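Local coordinates for protein xylulose kinase (Bifidobacterium adolescentis ATCC 15703, PDB 3I8B) that probably phosphorylates D-xylulose at the expense of ATP to give D-xylulose 5-phosphate, as a sugar kinase of the FGGY family, at residues T241-G244 and A248-V251; W173-Y178 and C266-G271; D319-Y324 and A469-S474. All blocks are in the same frame, centred on the assembly; numbering follows the deposited sequence.

Contact 1: T241-G244 and A248-V251; sequences TVLG and AAPV. With MG (magnesium ion), chain B.
L243 reaches from the short strand 241-243 to the backbone and side chain of A249 in the loop that follows. One methyl does most of the work. CD1 of L243 lies 3.7 Å from CA of A249 and 3.9 Å from CB of A249. The same methyl stands 4.3 Å from the carbonyl C of A248, so it rests against the chain where A248 passes into A249. The other methyl, CD2 of L243, comes no closer to the loop than 4.5 Å, at CD of P250. CG of L243 is turned anti to the carbonyl carbon (chi1 -59°) and the side chain is extended beyond it (chi2 178°), which carries the two methyls across to the loop. F193 of strand 193-195 touches both L243 and A249, and P270 and L268 of strand 267-273 add to this apolar patch.

The packing thins out on the outer side. A248 and P250 are exposed and lie at the margin, and CB of A248 points away from the strand.

T241 takes almost no part in the apolar contact and serves the metal instead. Its first torsion (chi1 -54°) turns OG1 to the magnesium ion, 2.5 Å away. The oxygen of water 1 is 2.3 Å from the same ion. The carbonyl oxygens of E190 and L192 also bind it. T241 shares backbone hydrogen bonds with L192 and T194, which join its strand to the chain at strand 193-195. The protein ligands are thus a hydroxyl and two carbonyls, all formally neutral, so they probably offset little of the ion's charge.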
loop_
_atom_site.group_PDB
_atom_site.type_symbol
_atom_site.label_atom_id
_atom_site.label_comp_id
_atom_site.label_asym_id
_atom_site.label_seq_id
_atom_site.Cartn_x
_atom_site.Cartn_y
_atom_site.Cartn_z
ATOM N N THR A 241 6.242 -18.604 2.381
ATOM C CA THR A 241 6.150 -19.081 1.008
ATOM C C THR A 241 5.270 -18.146 0.223
ATOM O O THR A 241 4.113 -17.921 0.585
ATOM C CB THR A 241 5.482 -20.468 0.935
ATOM O OG1 THR A 241 6.173 -21.364 1.797
ATOM C CG2 THR A 241 5.540 -21.009 -0.480
ATOM N N VAL A 242 5.808 -17.634 -0.870
ATOM C CA VAL A 242 5.089 -16.679 -1.690
ATOM C C VAL A 242 4.167 -17.427 -2.656
ATOM O O VAL A 242 4.623 -18.135 -3.554
ATOM C CB VAL A 242 6.062 -15.748 -2.432
ATOM C CG1 VAL A 242 5.281 -14.744 -3.301
ATOM C CG2 VAL A 242 6.940 -15.014 -1.421
ATOM N N LEU A 243 2.863 -17.291 -2.451
ATOM C CA LEU A 243 1.913 -18.029 -3.285
ATOM C C LEU A 243 1.563 -17.246 -4.534
ATOM O O LEU A 243 1.619 -16.018 -4.543
ATOM C CB LEU A 243 0.629 -18.348 -2.507
ATOM C CG LEU A 243 0.790 -19.182 -1.241
ATOM C CD1 LEU A 243 -0.574 -19.368 -0.574
ATOM C CD2 LEU A 243 1.435 -20.525 -1.559
ATOM N N GLY A 244 1.193 -17.960 -5.592
ATOM C CA GLY A 244 0.634 -17.313 -6.765
ATOM C C GLY A 244 -0.717 -16.705 -6.430
ATOM O O GLY A 244 -1.363 -17.100 -5.453
ATOM N N ALA A 248 -4.427 -21.881 -3.706
ATOM C CA ALA A 248 -4.845 -22.082 -2.321
ATOM C C ALA A 248 -3.610 -22.331 -1.449
ATOM O O ALA A 248 -2.663 -22.976 -1.894
ATOM C CB ALA A 248 -5.782 -23.257 -2.223
ATOM N N ALA A 249 -3.622 -21.861 -0.203
ATOM C CA ALA A 249 -2.523 -22.205 0.695
ATOM C C ALA A 249 -2.513 -23.703 0.991
ATOM O O ALA A 249 -3.537 -24.375 0.884
ATOM C CB ALA A 249 -2.599 -21.409 1.998
ATOM N N PRO A 250 -1.352 -24.229 1.394
ATOM C CA PRO A 250 -1.257 -25.644 1.763
ATOM C C PRO A 250 -2.060 -25.989 3.019
ATOM O O PRO A 250 -2.335 -27.161 3.268
ATOM C CB PRO A 250 0.242 -25.841 2.036
ATOM C CG PRO A 250 0.919 -24.734 1.319
ATOM C CD PRO A 250 -0.040 -23.566 1.398
ATOM N N VAL A 251 -2.411 -24.994 3.818
ATOM C CA VAL A 251 -3.194 -25.258 5.018
ATOM C C VAL A 251 -4.542 -24.540 4.914
ATOM O O VAL A 251 -4.636 -23.479 4.302
ATOM C CB VAL A 251 -2.456 -24.778 6.309
ATOM C CG1 VAL A 251 -1.201 -25.613 6.563
ATOM C CG2 VAL A 251 -2.113 -23.282 6.211
HETATM MG MG MG B . 5.771 -21.877 4.204
HETATM O O HOH W 1 7.474 -20.590 5.103
#

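Contact 2: W173-Y178 and C266-G271; sequences WRIAGY and CLLAPG
The end of helix 167-175 faces strand 267-273, with CA of A176 8.0 Å from CA of L268, and side chains bridge the space between the backbones. L268 points toward the helix and divides its two methyls between two residues. Its CD2 meets CG2 of I175 at 3.8 Å, and its CD1 meets CB of A176, also at 3.8 Å. The two methyls thus meet two successive residues where the helix runs out. I175 uses its short branch: with CG1 beside the backbone N (chi1 -76°), CG2 is anti to it and turned to the strand. The I175 and L268 side chains meet at a slant. L68 of the neighbouring strand and W49 and F52 of helix 46-58 also touch I175, so the contact is buried.

G177 is the first residue to leave helical backbone angles, with positive phi. G177 N bonds to R174 O at 2.8 Å, and Y178 N bonds to W173 O. The residues after the helix are also held by R174. Its NE donates to Y178 O in the carbonyl plane over 2.8 Å, though the N-H bends to 133°. CB of Y178 lies over one face of the W173 ring, toward its rim. The helix ends in a Schellman motif, and the residues just before its glycine pack on an outermost strand of the five-stranded mixed sheet in the actin-like N-terminal domain.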
loop_
_atom_site.group_PDB
_atom_site.type_symbol
_atom_site.label_atom_id
_atom_site.label_comp_id
_atom_site.label_asym_id
_atom_site.label_seq_id
_atom_site.Cartn_x
_atom_site.Cartn_y
_atom_site.Cartn_z
ATOM N N TRP A 173 -1.899 -17.298 9.376
ATOM C CA TRP A 173 -1.265 -18.390 10.127
ATOM C C TRP A 173 -2.038 -18.722 11.427
ATOM O O TRP A 173 -2.275 -19.897 11.762
ATOM C CB TRP A 173 0.181 -17.964 10.407
ATOM C CG TRP A 173 1.076 -18.961 11.037
ATOM C CD1 TRP A 173 1.553 -20.122 10.482
ATOM C CD2 TRP A 173 1.664 -18.864 12.338
ATOM N NE1 TRP A 173 2.387 -20.760 11.381
ATOM C CE2 TRP A 173 2.463 -20.011 12.525
ATOM C CE3 TRP A 173 1.572 -17.927 13.372
ATOM C CZ2 TRP A 173 3.185 -20.233 13.703
ATOM C CZ3 TRP A 173 2.284 -18.147 14.536
ATOM C CH2 TRP A 173 3.086 -19.294 14.693
ATOM N N ARG A 174 -2.456 -17.689 12.147
ATOM C CA ARG A 174 -3.298 -17.870 13.337
ATOM C C ARG A 174 -4.686 -18.448 12.985
ATOM O O ARG A 174 -5.240 -19.284 13.709
ATOM C CB ARG A 174 -3.471 -16.530 14.055
ATOM C CG ARG A 174 -2.190 -15.954 14.637
ATOM C CD ARG A 174 -1.489 -16.919 15.607
ATOM N NE ARG A 174 -2.413 -17.516 16.575
ATOM C CZ ARG A 174 -2.914 -16.886 17.634
ATOM N NH1 ARG A 174 -2.575 -15.627 17.903
ATOM N NH2 ARG A 174 -3.756 -17.522 18.434
ATOM N N ILE A 175 -5.245 -17.992 11.874
ATOM C CA ILE A 175 -6.529 -18.512 11.406
ATOM C C ILE A 175 -6.435 -20.021 11.086
ATOM O O ILE A 175 -7.368 -20.789 11.383
ATOM C CB ILE A 175 -7.068 -17.657 10.233
ATOM C CG1 ILE A 175 -7.632 -16.328 10.782
ATOM C CG2 ILE A 175 -8.115 -18.413 9.410
ATOM C CD1 ILE A 175 -7.956 -15.314 9.706
ATOM N N ALA A 176 -5.301 -20.433 10.513
ATOM C CA ALA A 176 -4.991 -21.835 10.265
ATOM C C ALA A 176 -4.826 -22.602 11.560
ATOM O O ALA A 176 -4.648 -23.809 11.541
ATOM C CB ALA A 176 -3.709 -21.982 9.397
ATOM N N GLY A 177 -4.840 -21.898 12.682
ATOM C CA GLY A 177 -4.814 -22.552 13.975
ATOM C C GLY A 177 -3.441 -22.674 14.609
ATOM O O GLY A 177 -3.300 -23.323 15.643
ATOM N N TYR A 178 -2.438 -22.058 13.992
ATOM C CA TYR A 178 -1.071 -22.082 14.513
ATOM C C TYR A 178 -0.845 -20.968 15.525
ATOM O O TYR A 178 -1.700 -20.099 15.693
ATOM C CB TYR A 178 -0.045 -21.996 13.371
ATOM C CG TYR A 178 -0.138 -23.198 12.464
ATOM C CD1 TYR A 178 0.243 -24.453 12.922
ATOM C CD2 TYR A 178 -0.642 -23.089 11.174
ATOM C CE1 TYR A 178 0.146 -25.568 12.122
ATOM C CE2 TYR A 178 -0.746 -24.212 10.357
ATOM C CZ TYR A 178 -0.350 -25.442 10.845
ATOM O OH TYR A 178 -0.435 -26.559 10.072
ATOM N N CYS A 266 -12.695 -24.689 5.153
ATOM C CA CYS A 266 -12.424 -23.365 4.614
ATOM C C CYS A 266 -10.973 -23.250 4.145
ATOM O O CYS A 266 -10.035 -23.268 4.967
ATOM C CB CYS A 266 -12.708 -22.312 5.679
ATOM S SG CYS A 266 -12.447 -20.624 5.145
ATOM N N LEU A 267 -10.780 -23.160 2.830
ATOM C CA LEU A 267 -9.431 -22.976 2.314
ATOM C C LEU A 267 -8.944 -21.561 2.581
ATOM O O LEU A 267 -9.733 -20.659 2.864
ATOM C CB LEU A 267 -9.335 -23.323 0.825
ATOM C CG LEU A 267 -10.135 -22.564 -0.222
ATOM C CD1 LEU A 267 -9.441 -21.257 -0.598
ATOM C CD2 LEU A 267 -10.273 -23.458 -1.452
ATOM N N LEU A 268 -7.639 -21.372 2.510
ATOM C CA LEU A 268 -7.071 -20.049 2.709
ATOM C C LEU A 268 -6.480 -19.592 1.390
ATOM O O LEU A 268 -5.684 -20.310 0.773
ATOM C CB LEU A 268 -6.012 -20.061 3.822
ATOM C CG LEU A 268 -6.512 -20.415 5.231
ATOM C CD1 LEU A 268 -5.355 -20.638 6.243
ATOM C CD2 LEU A 268 -7.489 -19.339 5.747
ATOM N N ALA A 269 -6.905 -18.418 0.941
ATOM C CA ALA A 269 -6.325 -17.780 -0.235
ATOM C C ALA A 269 -5.056 -17.033 0.191
ATOM O O ALA A 269 -4.810 -16.869 1.384
ATOM C CB ALA A 269 -7.344 -16.826 -0.885
ATOM N N PRO A 270 -4.230 -16.607 -0.781
ATOM C CA PRO A 270 -2.913 -16.084 -0.411
ATOM C C PRO A 270 -2.964 -14.806 0.438
ATOM O O PRO A 270 -2.013 -14.543 1.168
ATOM C CB PRO A 270 -2.267 -15.796 -1.762
ATOM C CG PRO A 270 -2.908 -16.785 -2.689
ATOM C CD PRO A 270 -4.344 -16.831 -2.235
ATOM N N GLY A 271 -4.052 -14.046 0.359
ATOM C CA GLY A 271 -4.133 -12.766 1.047
ATOM C C GLY A 271 -3.330 -11.711 0.288
ATOM O O GLY A 271 -2.936 -11.929 -0.868
#

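Contact 3: D319-Y324 and A469-S474; sequences DCTGHY and AAWVLS
W471 meets C320 and T321 by van der Waals contact at the edge of its indole ring. It extends from helix 460-474 with CG anti to the backbone N (chi1 -171°), and the far end of its six-membered ring reaches the loop. CZ3 of W471 is 3.5 Å from the carbonyl O of C320. CH2 of W471 is 4.1 Å from CA of T321. Both loop atoms lie near the ring plane, so the loop meets the rim and not a face. Helix 274-281 also touches C320 and T321.

Hydrogen bonds give the loop its shape. OD1 of D319 accepts from the backbone N of T321 at 2.9 Å, which forms an Asx turn in the link between the antiparallel strands 315-318 and 324-330 of the C-terminal domain. The backbone N of H323 reaches the same oxygen from the opposite face of the carboxylate, at 2.7 Å. OD2 takes the hydroxyl of T321 through its syn lone pair, 2.6 Å from OG1. ND1 of H323 then donates to OG1 of T321 at 2.9 Å, exactly in the imidazole plane. One carboxylate thus receives three bonds, and a fourth passes through the threonine.

At the helix end, OG of S474 donates to the carbonyl O of W471, 2.9 Å away. NE1 of W471 makes weak hydrogen bonds to the carbonyl oxygens of E476 and T477.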
loop_
_atom_site.group_PDB
_atom_site.type_symbol
_atom_site.label_atom_id
_atom_site.label_comp_id
_atom_site.label_asym_id
_atom_site.label_seq_id
_atom_site.Cartn_x
_atom_site.Cartn_y
_atom_site.Cartn_z
ATOM N N ASP A 319 0.903 -6.440 -7.701
ATOM C CA ASP A 319 -0.530 -6.396 -7.431
ATOM C C ASP A 319 -1.012 -7.807 -7.080
ATOM O O ASP A 319 -0.193 -8.699 -6.847
ATOM C CB ASP A 319 -1.298 -5.852 -8.644
ATOM C CG ASP A 319 -1.632 -6.933 -9.662
ATOM O OD1 ASP A 319 -0.916 -7.953 -9.742
ATOM O OD2 ASP A 319 -2.624 -6.759 -10.396
ATOM N N CYS A 320 -2.328 -8.005 -7.067
ATOM C CA CYS A 320 -2.906 -9.312 -6.699
ATOM C C CYS A 320 -3.441 -10.129 -7.872
ATOM O O CYS A 320 -4.288 -11.006 -7.688
ATOM C CB CYS A 320 -4.011 -9.140 -5.658
ATOM S SG CYS A 320 -3.409 -8.635 -4.025
ATOM N N THR A 321 -2.941 -9.864 -9.074
ATOM C CA THR A 321 -3.385 -10.621 -10.243
ATOM C C THR A 321 -2.211 -11.212 -11.015
ATOM O O THR A 321 -2.352 -11.621 -12.171
ATOM C CB THR A 321 -4.235 -9.764 -11.192
ATOM O OG1 THR A 321 -3.410 -8.773 -11.813
ATOM C CG2 THR A 321 -5.344 -9.092 -10.433
ATOM N N GLY A 322 -1.063 -11.282 -10.355
ATOM C CA GLY A 322 0.148 -11.759 -10.992
ATOM C C GLY A 322 0.888 -10.653 -11.719
ATOM O O GLY A 322 1.836 -10.914 -12.454
ATOM N N HIS A 323 0.459 -9.415 -11.517
ATOM C CA HIS A 323 1.079 -8.300 -12.221
ATOM C C HIS A 323 1.749 -7.291 -11.291
ATOM O O HIS A 323 2.249 -7.655 -10.227
ATOM C CB HIS A 323 0.052 -7.633 -13.142
ATOM C CG HIS A 323 -0.481 -8.563 -14.183
ATOM N ND1 HIS A 323 -1.704 -9.196 -14.062
ATOM C CD2 HIS A 323 0.054 -9.001 -15.347
ATOM C CE1 HIS A 323 -1.905 -9.964 -15.116
ATOM N NE2 HIS A 323 -0.851 -9.867 -15.910
ATOM N N TYR A 324 1.743 -6.021 -11.684
ATOM C CA TYR A 324 2.528 -5.026 -10.963
ATOM C C TYR A 324 1.742 -3.797 -10.535
ATOM O O TYR A 324 0.786 -3.393 -11.203
ATOM C CB TYR A 324 3.791 -4.681 -11.759
ATOM C CG TYR A 324 4.660 -5.905 -11.889
ATOM C CD1 TYR A 324 5.592 -6.227 -10.902
ATOM C CD2 TYR A 324 4.518 -6.772 -12.962
ATOM C CE1 TYR A 324 6.363 -7.372 -10.989
ATOM C CE2 TYR A 324 5.294 -7.929 -13.058
ATOM C CZ TYR A 324 6.209 -8.222 -12.061
ATOM O OH TYR A 324 6.989 -9.353 -12.140
ATOM N N ALA A 469 -10.521 -14.863 -2.434
ATOM C CA ALA A 469 -10.925 -16.158 -1.878
ATOM C C ALA A 469 -11.914 -16.858 -2.822
ATOM O O ALA A 469 -11.815 -18.067 -3.055
ATOM C CB ALA A 469 -11.534 -15.985 -0.495
ATOM N N ALA A 470 -12.863 -16.098 -3.366
ATOM C CA ALA A 470 -13.796 -16.659 -4.352
ATOM C C ALA A 470 -13.073 -17.103 -5.639
ATOM O O ALA A 470 -13.392 -18.140 -6.236
ATOM C CB ALA A 470 -14.907 -15.677 -4.657
ATOM N N TRP A 471 -12.085 -16.332 -6.054
ATOM C CA TRP A 471 -11.255 -16.688 -7.205
ATOM C C TRP A 471 -10.556 -18.040 -7.002
ATOM O O TRP A 471 -10.644 -18.933 -7.857
ATOM C CB TRP A 471 -10.226 -15.576 -7.440
ATOM C CG TRP A 471 -9.408 -15.675 -8.716
ATOM C CD1 TRP A 471 -9.580 -16.549 -9.759
ATOM C CD2 TRP A 471 -8.323 -14.815 -9.089
ATOM N NE1 TRP A 471 -8.647 -16.295 -10.749
ATOM C CE2 TRP A 471 -7.869 -15.231 -10.357
ATOM C CE3 TRP A 471 -7.692 -13.734 -8.466
ATOM C CZ2 TRP A 471 -6.803 -14.598 -11.014
ATOM C CZ3 TRP A 471 -6.633 -13.113 -9.109
ATOM C CH2 TRP A 471 -6.200 -13.547 -10.374
ATOM N N VAL A 472 -9.869 -18.191 -5.873
ATOM C CA VAL A 472 -9.176 -19.438 -5.544
ATOM C C VAL A 472 -10.179 -20.601 -5.445
ATOM O O VAL A 472 -9.975 -21.674 -6.020
ATOM C CB VAL A 472 -8.379 -19.322 -4.211
ATOM C CG1 VAL A 472 -7.778 -20.665 -3.838
ATOM C CG2 VAL A 472 -7.283 -18.251 -4.334
ATOM N N LEU A 473 -11.266 -20.377 -4.720
ATOM C CA LEU A 473 -12.291 -21.397 -4.556
ATOM C C LEU A 473 -12.860 -21.879 -5.893
ATOM O O LEU A 473 -13.168 -23.059 -6.042
ATOM C CB LEU A 473 -13.411 -20.871 -3.655
ATOM C CG LEU A 473 -14.632 -21.753 -3.380
ATOM C CD1 LEU A 473 -14.253 -23.121 -2.772
ATOM C CD2 LEU A 473 -15.599 -21.014 -2.474
ATOM N N SER A 474 -13.004 -20.975 -6.860
ATOM C CA SER A 474 -13.656 -21.311 -8.135
ATOM C C SER A 474 -12.754 -22.117 -9.066
ATOM O O SER A 474 -13.238 -22.898 -9.908
ATOM C CB SER A 474 -14.071 -20.043 -8.870
ATOM O OG SER A 474 -12.953 -19.495 -9.548
#

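How the contacts relate
Both segments of contact 1 fall between the two segments of contact 2, and contact 3 follows later in the chain. The centres of contacts 1 and 2 are about 10 Å apart, those of 1 and 3 about 12 Å, and those of 2 and 3 about 16 Å. Strand 267-273 joins them. L268 O probably accepts a hydrogen bond from A249 N at 2.8 Å, while L267, A269 and P270 pack on V472 of helix 460-474. Contacts 1 and 2 belong to the N-terminal FGGY domain, contact 3 to the C-terminal one. Helix 460-474 therefore lies against the N-terminal sheet and, through contact 3, reaches a C-terminal loop, connecting the two halves.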